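Local coordinates for GDP-mannose-dependent alpha-(1-6)-phosphatidylinositol monomannoside mannosyltransferase (Corynebacterium glutamicum, PDB 3OKP), which is a two-domain glycosyltransferase of the GT-B fold, modelled here with guanosine-5'-diphosphate-alpha-D-mannose bound, at residues A[8-13]-A[90-95]; A[113-118]-A[142-147]; A[235-240]-A[258-263]. One frame throughout, in Å; residues are numbered along the deposited sequence.

Contacts 1 and 2 lie in one parallel sheet of the N-terminal domain. Their strands 7-11, 89-92, 112-116 and 143-146 are consecutive across that sheet. The centres of the two contacts are about 10 Å apart. They touch directly, because strands 89-92 and 112-116 are neighbours. Contact 3 comes last along the chain, at the edge of the second parallel sheet. Its centre is about 30 Å from that of contact 1 and about 31 Å from that of contact 2. Contacts 2 and 3 lie on opposite sides of the chain's centre. This is the GT-B plan of two Rossmann-like domains, and contact 3 holds the guanine end of the bound guanosine-5'-diphosphate-alpha-D-mannose.

Contact 1: A[8-13]-A[90-95]; sequences LVVTND and VWFGAA
Strands 8-11 and 90-92 run parallel, with V9 opposite W91 and V10 opposite F92. Their axes come within 4.7 Å and differ in direction by 26°, the twist of a parallel sheet.

The backbone bonds form a ladder. W91 N donates to L8 O at 2.8 Å, and the bond is nearly straight. V10 N then donates back to W91 O at 2.9 Å. At the end of the strands G93 N reaches V10 O over 3.2 Å, so the pairing runs just past F92 into the loop. CA-H groups of V90, V9 and F92 also make CA-H...O contacts, with L8 O, W91 O and V10 O in turn.

Apolar contacts are divided between the two faces. On one face V10 uses two separate parts of its side chain. CB and CG1 lie beside the CD1-CE1 side of the F92 ring, with CB 3.8 Å from CD1. CG2 turns instead to V90 CG1, at 4.0 Å. F92 has CG beside its own backbone N (chi1 -62°), and this brings the ring back alongside V10. L8 and V10 also pack on helix 72-84. On the other face V9 CG2 lies 3.8 Å from CE3 of the W91 indole. The two side chains run side by side in the same direction. W91 also meets F28 of helix 20-29, and its NE1 is hydrogen-bonded to S116 OG.

Past the strands T11 OG1 accepts from D13 N at 2.8 Å within 8-13, an ST turn. Across the segments D13 OD2 touches the A94 methyl, a van der Waals contact.

Strand 7-11 sits beside 89-92 in mid-sheet, where the strand order 3-2-1-4-5 switches direction. This fits the Rossmann-like N-terminal domain of the GT-B fold.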
loop_
_atom_site.group_PDB
_atom_site.type_symbol
_atom_site.label_atom_id
_atom_site.label_comp_id
_atom_site.label_asym_id
_atom_site.label_seq_id
_atom_site.Cartn_x
_atom_site.Cartn_y
_atom_site.Cartn_z
ATOM N N LEU A 8 -14.164 17.204 -6.034
ATOM C CA LEU A 8 -15.123 16.107 -6.033
ATOM C C LEU A 8 -14.381 14.802 -6.302
ATOM O O LEU A 8 -13.729 14.651 -7.339
ATOM C CB LEU A 8 -16.225 16.326 -7.078
ATOM C CG LEU A 8 -17.291 15.232 -7.244
ATOM C CD1 LEU A 8 -18.173 15.114 -6.002
ATOM C CD2 LEU A 8 -18.135 15.494 -8.480
ATOM N N VAL A 9 -14.473 13.874 -5.353
ATOM C CA VAL A 9 -13.881 12.546 -5.497
ATOM C C VAL A 9 -14.936 11.589 -6.051
ATOM O O VAL A 9 -15.978 11.372 -5.423
ATOM C CB VAL A 9 -13.319 12.014 -4.149
ATOM C CG1 VAL A 9 -12.650 10.655 -4.337
ATOM C CG2 VAL A 9 -12.339 13.012 -3.534
ATOM N N VAL A 10 -14.662 11.037 -7.230
ATOM C CA VAL A 10 -15.592 10.146 -7.926
ATOM C C VAL A 10 -15.047 8.725 -7.852
ATOM O O VAL A 10 -13.958 8.449 -8.357
ATOM C CB VAL A 10 -15.789 10.574 -9.407
ATOM C CG1 VAL A 10 -16.713 9.599 -10.145
ATOM C CG2 VAL A 10 -16.333 11.995 -9.488
ATOM N N THR A 11 -15.801 7.827 -7.222
ATOM C CA THR A 11 -15.262 6.508 -6.890
ATOM C C THR A 11 -16.309 5.413 -6.670
ATOM O O THR A 11 -17.370 5.649 -6.088
ATOM C CB THR A 11 -14.302 6.590 -5.655
ATOM O OG1 THR A 11 -13.724 5.308 -5.394
ATOM C CG2 THR A 11 -15.027 7.103 -4.403
ATOM N N ASN A 12 -15.982 4.214 -7.148
ATOM C CA ASN A 12 -16.718 3.005 -6.810
ATOM C C ASN A 12 -16.128 2.345 -5.559
ATOM O O ASN A 12 -16.691 1.389 -5.027
ATOM C CB ASN A 12 -16.688 2.026 -7.990
ATOM C CG ASN A 12 -17.605 0.830 -7.788
ATOM O OD1 ASN A 12 -18.784 0.983 -7.479
ATOM N ND2 ASN A 12 -17.060 -0.369 -7.962
ATOM N N ASP A 13 -14.992 2.866 -5.099
ATOM C CA ASP A 13 -14.237 2.261 -4.003
ATOM C C ASP A 13 -14.196 3.186 -2.787
ATOM O O ASP A 13 -13.300 4.017 -2.663
ATOM C CB ASP A 13 -12.803 1.950 -4.451
ATOM C CG ASP A 13 -12.746 1.155 -5.743
ATOM O OD1 ASP A 13 -13.306 0.037 -5.794
ATOM O OD2 ASP A 13 -12.122 1.650 -6.708
ATOM N N VAL A 90 -11.823 17.485 -10.205
ATOM C CA VAL A 90 -12.488 16.187 -10.204
ATOM C C VAL A 90 -11.421 15.100 -10.113
ATOM O O VAL A 90 -10.556 14.985 -10.990
ATOM C CB VAL A 90 -13.392 15.990 -11.449
ATOM C CG1 VAL A 90 -13.967 14.573 -11.496
ATOM C CG2 VAL A 90 -14.516 17.008 -11.447
ATOM N N TRP A 91 -11.480 14.328 -9.035
ATOM C CA TRP A 91 -10.492 13.297 -8.760
ATOM C C TRP A 91 -11.130 11.913 -8.832
ATOM O O TRP A 91 -11.937 11.544 -7.976
ATOM C CB TRP A 91 -9.842 13.545 -7.389
ATOM C CG TRP A 91 -8.793 12.544 -6.966
ATOM C CD1 TRP A 91 -8.067 11.710 -7.772
ATOM C CD2 TRP A 91 -8.326 12.313 -5.629
ATOM N NE1 TRP A 91 -7.196 10.959 -7.017
ATOM C CE2 TRP A 91 -7.329 11.311 -5.701
ATOM C CE3 TRP A 91 -8.657 12.848 -4.375
ATOM C CZ2 TRP A 91 -6.662 10.832 -4.567
ATOM C CZ3 TRP A 91 -7.991 12.371 -3.246
ATOM C CH2 TRP A 91 -7.005 11.372 -3.352
ATOM N N PHE A 92 -10.777 11.163 -9.873
ATOM C CA PHE A 92 -11.182 9.768 -9.985
ATOM C C PHE A 92 -10.218 8.926 -9.155
ATOM O O PHE A 92 -9.042 8.778 -9.509
ATOM C CB PHE A 92 -11.208 9.312 -11.449
ATOM C CG PHE A 92 -12.195 10.067 -12.302
ATOM C CD1 PHE A 92 -13.540 9.705 -12.319
ATOM C CD2 PHE A 92 -11.781 11.143 -13.081
ATOM C CE1 PHE A 92 -14.459 10.406 -13.099
ATOM C CE2 PHE A 92 -12.692 11.847 -13.865
ATOM C CZ PHE A 92 -14.034 11.478 -13.873
ATOM N N GLY A 93 -10.728 8.398 -8.042
ATOM C CA GLY A 93 -9.926 7.636 -7.082
ATOM C C GLY A 93 -9.225 6.438 -7.691
ATOM O O GLY A 93 -8.150 6.038 -7.236
ATOM N N ALA A 94 -9.852 5.864 -8.713
ATOM C CA ALA A 94 -9.250 4.815 -9.521
ATOM C C ALA A 94 -9.503 5.170 -10.979
ATOM O O ALA A 94 -10.636 5.465 -11.365
ATOM C CB ALA A 94 -9.844 3.455 -9.173
ATOM N N ALA A 95 -8.440 5.160 -11.779
ATOM C CA ALA A 95 -8.497 5.635 -13.162
ATOM C C ALA A 95 -9.396 4.787 -14.062
ATOM O O ALA A 95 -10.324 5.307 -14.683
ATOM C CB ALA A 95 -7.089 5.743 -13.747
#

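Contact 2: A[113-118]-A[142-147]; sequences VIASTH and DVLTYI
T145 and T117 form the tightly bonded part of this contact. T145 O is gripped twice by T117. The backbone N donates tilted 35° from the carbonyl plane. The hydroxyl OG1 donates in that plane, on a lone pair, at 2.6 Å. OG1 of T117 lies between its backbone N and carbonyl carbon (chi1 62°), which turns it toward the 142-147 segment. Strands 113-116 and 143-146 pair as parallel neighbours, with A115 N bonded to V143 O and T145 N to A115 O. On the face with I114 and V143, S116 OG and T145 OG1 share a hydrogen bond of 2.8 Å. The I114 and T145 side chains cross obliquely there, CG2 to CG2. The T117 and L144 side chains cross at about a right angle, CG2 3.9 Å from CD1.

At the start of the strands V113 O accepts from D142 N and V143 N, and D142 OD2 takes V113 N on its anti lone pair at 2.7 Å. D142 OD1 forms a salt bridge with K106.

Past the strands the backbones part, and CA atoms of H118 and I147 are 6.1 Å apart. One water links T117 O to T145 OG1. Another donates to T117 OG1 and H118 O and accepts from I147 N. I147 CG2 is 3.7 Å from T117 O.

Strand 112-116, the helices after it and strand 143-146 make a beta-alpha-beta crossover of the Rossmann-like N-terminal domain.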
loop_
_atom_site.group_PDB
_atom_site.type_symbol
_atom_site.label_atom_id
_atom_site.label_comp_id
_atom_site.label_asym_id
_atom_site.label_seq_id
_atom_site.Cartn_x
_atom_site.Cartn_y
_atom_site.Cartn_z
ATOM N N VAL A 113 -8.729 17.816 -13.905
ATOM C CA VAL A 113 -9.118 16.422 -13.720
ATOM C C VAL A 113 -7.908 15.599 -13.289
ATOM O O VAL A 113 -6.861 15.621 -13.940
ATOM C CB VAL A 113 -9.758 15.812 -14.997
ATOM C CG1 VAL A 113 -10.065 14.327 -14.791
ATOM C CG2 VAL A 113 -11.027 16.564 -15.377
ATOM N N ILE A 114 -8.065 14.891 -12.175
ATOM C CA ILE A 114 -7.031 14.016 -11.639
ATOM C C ILE A 114 -7.559 12.585 -11.635
ATOM O O ILE A 114 -8.731 12.357 -11.339
ATOM C CB ILE A 114 -6.615 14.419 -10.190
ATOM C CG1 ILE A 114 -6.284 15.915 -10.090
ATOM C CG2 ILE A 114 -5.428 13.596 -9.701
ATOM C CD1 ILE A 114 -7.424 16.769 -9.577
ATOM N N ALA A 115 -6.697 11.631 -11.981
ATOM C CA ALA A 115 -7.015 10.211 -11.844
ATOM C C ALA A 115 -5.845 9.460 -11.208
ATOM O O ALA A 115 -4.688 9.657 -11.594
ATOM C CB ALA A 115 -7.386 9.603 -13.195
ATOM N N SER A 116 -6.153 8.611 -10.231
ATOM C CA SER A 116 -5.134 7.828 -9.530
ATOM C C SER A 116 -5.067 6.393 -10.040
ATOM O O SER A 116 -6.083 5.705 -10.119
ATOM C CB SER A 116 -5.374 7.835 -8.015
ATOM O OG SER A 116 -5.130 9.117 -7.454
ATOM N N THR A 117 -3.864 5.955 -10.398
ATOM C CA THR A 117 -3.633 4.561 -10.756
ATOM C C THR A 117 -3.142 3.807 -9.531
ATOM O O THR A 117 -2.647 4.413 -8.573
ATOM C CB THR A 117 -2.603 4.407 -11.895
ATOM O OG1 THR A 117 -1.334 4.927 -11.476
ATOM C CG2 THR A 117 -3.075 5.127 -13.155
ATOM N N HIS A 118 -3.288 2.486 -9.565
ATOM C CA HIS A 118 -2.840 1.637 -8.469
ATOM C C HIS A 118 -2.058 0.443 -9.024
ATOM O O HIS A 118 -0.950 0.618 -9.526
ATOM C CB HIS A 118 -4.033 1.221 -7.596
ATOM C CG HIS A 118 -4.857 2.381 -7.121
ATOM N ND1 HIS A 118 -4.596 3.048 -5.944
ATOM C CD2 HIS A 118 -5.914 3.012 -7.685
ATOM C CE1 HIS A 118 -5.466 4.031 -5.795
ATOM N NE2 HIS A 118 -6.275 4.032 -6.839
ATOM N N ASP A 142 -5.720 15.627 -16.606
ATOM C CA ASP A 142 -4.642 16.604 -16.467
ATOM C C ASP A 142 -3.498 16.076 -15.609
ATOM O O ASP A 142 -2.326 16.333 -15.898
ATOM C CB ASP A 142 -5.186 17.914 -15.889
ATOM C CG ASP A 142 -6.323 18.486 -16.716
ATOM O OD1 ASP A 142 -6.111 18.749 -17.918
ATOM O OD2 ASP A 142 -7.429 18.665 -16.167
ATOM N N VAL A 143 -3.846 15.344 -14.553
ATOM C CA VAL A 143 -2.860 14.778 -13.638
ATOM C C VAL A 143 -3.137 13.294 -13.419
ATOM O O VAL A 143 -4.204 12.919 -12.936
ATOM C CB VAL A 143 -2.847 15.506 -12.265
ATOM C CG1 VAL A 143 -1.787 14.900 -11.345
ATOM C CG2 VAL A 143 -2.603 17.005 -12.436
ATOM N N LEU A 144 -2.175 12.454 -13.789
ATOM C CA LEU A 144 -2.270 11.031 -13.502
ATOM C C LEU A 144 -1.291 10.664 -12.395
ATOM O O LEU A 144 -0.079 10.855 -12.538
ATOM C CB LEU A 144 -2.008 10.190 -14.754
ATOM C CG LEU A 144 -2.380 8.711 -14.602
ATOM C CD1 LEU A 144 -3.851 8.475 -14.951
ATOM C CD2 LEU A 144 -1.480 7.840 -15.452
ATOM N N THR A 145 -1.817 10.148 -11.288
ATOM C CA THR A 145 -0.958 9.741 -10.176
ATOM C C THR A 145 -0.610 8.251 -10.239
ATOM O O THR A 145 -1.378 7.446 -10.767
ATOM C CB THR A 145 -1.525 10.133 -8.783
ATOM O OG1 THR A 145 -2.485 9.166 -8.343
ATOM C CG2 THR A 145 -2.152 11.533 -8.807
ATOM N N TYR A 146 0.565 7.911 -9.712
ATOM C CA TYR A 146 1.077 6.544 -9.728
ATOM C C TYR A 146 1.723 6.219 -8.381
ATOM O O TYR A 146 2.187 7.118 -7.679
ATOM C CB TYR A 146 2.080 6.361 -10.878
ATOM C CG TYR A 146 3.300 7.261 -10.798
ATOM C CD1 TYR A 146 4.448 6.853 -10.119
ATOM C CD2 TYR A 146 3.310 8.518 -11.405
ATOM C CE1 TYR A 146 5.575 7.672 -10.040
ATOM C CE2 TYR A 146 4.435 9.347 -11.332
ATOM C CZ TYR A 146 5.560 8.914 -10.647
ATOM O OH TYR A 146 6.677 9.718 -10.568
ATOM N N ILE A 147 1.761 4.935 -8.033
ATOM C CA ILE A 147 2.263 4.496 -6.723
ATOM C C ILE A 147 3.782 4.240 -6.673
ATOM O O ILE A 147 4.403 4.393 -5.620
ATOM C CB ILE A 147 1.474 3.268 -6.170
ATOM C CG1 ILE A 147 1.723 2.014 -7.020
ATOM C CG2 ILE A 147 -0.024 3.596 -6.062
ATOM C CD1 ILE A 147 1.260 0.710 -6.373
HETATM O O HOH W 1 -1.728 6.805 -7.552
HETATM O O HOH W 2 0.306 3.030 -9.962
#

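Contact 3: A[235-240]-A[258-263]; sequences VGSGRY and LGRLEY. With GDD (guanosine-5'-diphosphate-alpha-D-mannose), chain B.
V235 and L261 meet beside the guanine of guanosine-5'-diphosphate-alpha-D-mannose. Their side chains cross at about a right angle, with V235 CG1 3.8 Å from L261 CD1. V235 CG1 also touches GDD O6 at 3.4 Å. L261 bonds the base through its backbone. Its O accepts from GDD N1 at 3.0 Å, and more weakly from N2. L261 N gives a weak bond to GDD O6. R260 lies along the flat side of the base. Its chain, extended from CG to NE, carries the guanidinium out beside the base, and chi4 (-90°) turns it. GDD C2 lies 3.7 Å above one face of the guanidinium, offset toward the rim.

These groups lie where strands 231-235 and 255-259 run out into loops, at the C-terminal edge of the parallel sheet in the second Rossmann-like domain. GT-B enzymes commonly bind the nucleotide in this domain.

In the second shell, L258 CD1 meets V235 CG2. G236 N donates to G259 O over 2.9 Å, from above the carbonyl plane. A water joins G236 O to G259 N. Further out, M266 of helix 263-272 backs V235.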
loop_
_atom_site.group_PDB
_atom_site.type_symbol
_atom_site.label_atom_id
_atom_site.label_comp_id
_atom_site.label_asym_id
_atom_site.label_seq_id
_atom_site.Cartn_x
_atom_site.Cartn_y
_atom_site.Cartn_z
ATOM N N VAL A 235 2.952 -13.969 9.754
ATOM C CA VAL A 235 1.719 -13.287 10.146
ATOM C C VAL A 235 0.869 -13.017 8.911
ATOM O O VAL A 235 1.320 -12.366 7.963
ATOM C CB VAL A 235 2.009 -11.961 10.904
ATOM C CG1 VAL A 235 0.714 -11.240 11.272
ATOM C CG2 VAL A 235 2.840 -12.225 12.155
ATOM N N GLY A 236 -0.357 -13.535 8.926
ATOM C CA GLY A 236 -1.295 -13.339 7.824
ATOM C C GLY A 236 -2.036 -14.603 7.438
ATOM O O GLY A 236 -1.814 -15.671 8.019
ATOM N N SER A 237 -2.919 -14.476 6.449
ATOM C CA SER A 237 -3.710 -15.598 5.955
ATOM C C SER A 237 -3.723 -15.638 4.425
ATOM O O SER A 237 -3.439 -14.634 3.765
ATOM C CB SER A 237 -5.140 -15.529 6.509
ATOM O OG SER A 237 -5.774 -14.317 6.134
ATOM N N GLY A 238 -4.041 -16.805 3.871
ATOM C CA GLY A 238 -4.128 -16.975 2.423
ATOM C C GLY A 238 -4.108 -18.426 1.989
ATOM O O GLY A 238 -3.808 -19.319 2.786
ATOM N N ARG A 239 -4.409 -18.649 0.711
ATOM C CA ARG A 239 -4.566 -19.989 0.141
ATOM C C ARG A 239 -3.276 -20.819 0.123
ATOM O O ARG A 239 -3.329 -22.049 0.063
ATOM C CB ARG A 239 -5.149 -19.893 -1.276
ATOM N N TYR A 240 -2.132 -20.141 0.185
ATOM C CA TYR A 240 -0.818 -20.788 0.127
ATOM C C TYR A 240 -0.381 -21.378 1.476
ATOM O O TYR A 240 0.681 -21.996 1.565
ATOM C CB TYR A 240 0.218 -19.778 -0.380
ATOM C CG TYR A 240 1.482 -20.349 -0.999
ATOM C CD1 TYR A 240 1.433 -21.373 -1.950
ATOM C CD2 TYR A 240 2.729 -19.821 -0.668
ATOM C CE1 TYR A 240 2.603 -21.874 -2.529
ATOM C CE2 TYR A 240 3.899 -20.311 -1.239
ATOM C CZ TYR A 240 3.832 -21.333 -2.166
ATOM O OH TYR A 240 4.998 -21.807 -2.722
ATOM N N LEU A 258 1.108 -17.629 12.823
ATOM C CA LEU A 258 0.291 -16.933 13.812
ATOM C C LEU A 258 -1.107 -16.588 13.302
ATOM O O LEU A 258 -1.956 -16.124 14.069
ATOM C CB LEU A 258 1.013 -15.670 14.311
ATOM C CG LEU A 258 2.393 -15.822 14.972
ATOM C CD1 LEU A 258 2.920 -14.466 15.431
ATOM C CD2 LEU A 258 2.369 -16.809 16.142
ATOM N N GLY A 259 -1.342 -16.813 12.010
ATOM C CA GLY A 259 -2.615 -16.474 11.380
ATOM C C GLY A 259 -2.765 -14.977 11.195
ATOM O O GLY A 259 -1.791 -14.225 11.322
ATOM N N ARG A 260 -3.982 -14.537 10.891
ATOM C CA ARG A 260 -4.242 -13.114 10.737
ATOM C C ARG A 260 -4.472 -12.493 12.111
ATOM O O ARG A 260 -5.497 -12.738 12.752
ATOM C CB ARG A 260 -5.432 -12.860 9.806
ATOM C CG ARG A 260 -5.370 -11.503 9.136
ATOM C CD ARG A 260 -6.631 -11.149 8.375
ATOM N NE ARG A 260 -6.536 -9.796 7.827
ATOM C CZ ARG A 260 -6.924 -8.693 8.462
ATOM N NH1 ARG A 260 -7.451 -8.762 9.680
ATOM N NH2 ARG A 260 -6.790 -7.512 7.875
ATOM N N LEU A 261 -3.498 -11.709 12.566
ATOM C CA LEU A 261 -3.563 -11.081 13.883
ATOM C C LEU A 261 -4.456 -9.849 13.866
ATOM O O LEU A 261 -4.666 -9.240 12.815
ATOM C CB LEU A 261 -2.160 -10.691 14.369
ATOM C CG LEU A 261 -1.104 -11.765 14.657
ATOM C CD1 LEU A 261 0.206 -11.102 15.070
ATOM C CD2 LEU A 261 -1.562 -12.753 15.727
ATOM N N GLU A 262 -4.980 -9.491 15.036
ATOM C CA GLU A 262 -5.658 -8.213 15.219
ATOM C C GLU A 262 -4.670 -7.068 14.969
ATOM O O GLU A 262 -3.463 -7.217 15.193
ATOM C CB GLU A 262 -6.257 -8.115 16.624
ATOM N N TYR A 263 -5.199 -5.941 14.497
ATOM C CA TYR A 263 -4.408 -4.783 14.064
ATOM C C TYR A 263 -3.291 -4.378 15.032
ATOM O O TYR A 263 -2.126 -4.329 14.638
ATOM C CB TYR A 263 -5.340 -3.598 13.773
ATOM C CG TYR A 263 -4.675 -2.370 13.180
ATOM C CD1 TYR A 263 -4.135 -2.393 11.893
ATOM C CD2 TYR A 263 -4.619 -1.173 13.896
ATOM C CE1 TYR A 263 -3.537 -1.262 11.343
ATOM C CE2 TYR A 263 -4.025 -0.033 13.353
ATOM C CZ TYR A 263 -3.488 -0.088 12.078
ATOM O OH TYR A 263 -2.900 1.033 11.536
HETATM N N2 GDD B . -4.504 -6.625 10.682
HETATM C C2 GDD B . -3.663 -7.334 9.889
HETATM N N1 GDD B . -3.354 -8.613 10.210
HETATM N N3 GDD B . -3.138 -6.756 8.784
HETATM C C4 GDD B . -2.291 -7.453 7.980
HETATM C C5 GDD B . -1.966 -8.764 8.292
HETATM C C6 GDD B . -2.515 -9.340 9.432
HETATM O O6 GDD B . -2.242 -10.519 9.739
HETATM N N7 GDD B . -1.124 -9.209 7.337
HETATM C C8 GDD B . -0.934 -8.200 6.456
HETATM N N9 GDD B . -1.649 -7.134 6.852
HETATM C "C1'" GDD B . -1.730 -5.808 6.186
HETATM C "C2'" GDD B . -0.419 -5.052 6.334
HETATM O "O2'" GDD B . -0.349 -4.351 7.579
HETATM C "C3'" GDD B . -0.430 -4.122 5.138
HETATM O "O3'" GDD B . -1.029 -2.869 5.490
HETATM C "C4'" GDD B . -1.290 -4.832 4.096
HETATM O "O4'" GDD B . -1.962 -5.899 4.777
HETATM C "C5'" GDD B . -0.446 -5.397 2.955
HETATM O "O5'" GDD B . -0.381 -4.476 1.862
HETATM P PA GDD B . 0.705 -4.493 0.900
HETATM O O1A GDD B . 0.642 -3.461 0.196
HETATM O O2A GDD B . 1.813 -4.502 1.492
HETATM O O3A GDD B . 0.632 -5.665 0.047
HETATM P PB GDD B . -0.543 -6.074 -0.704
HETATM O O2B GDD B . -1.167 -5.084 -1.144
HETATM O O3B GDD B . -0.182 -6.788 -1.664
HETATM O O1B GDD B . -1.412 -6.860 0.136
HETATM O O HOH W 3 0.118 -17.182 9.421
#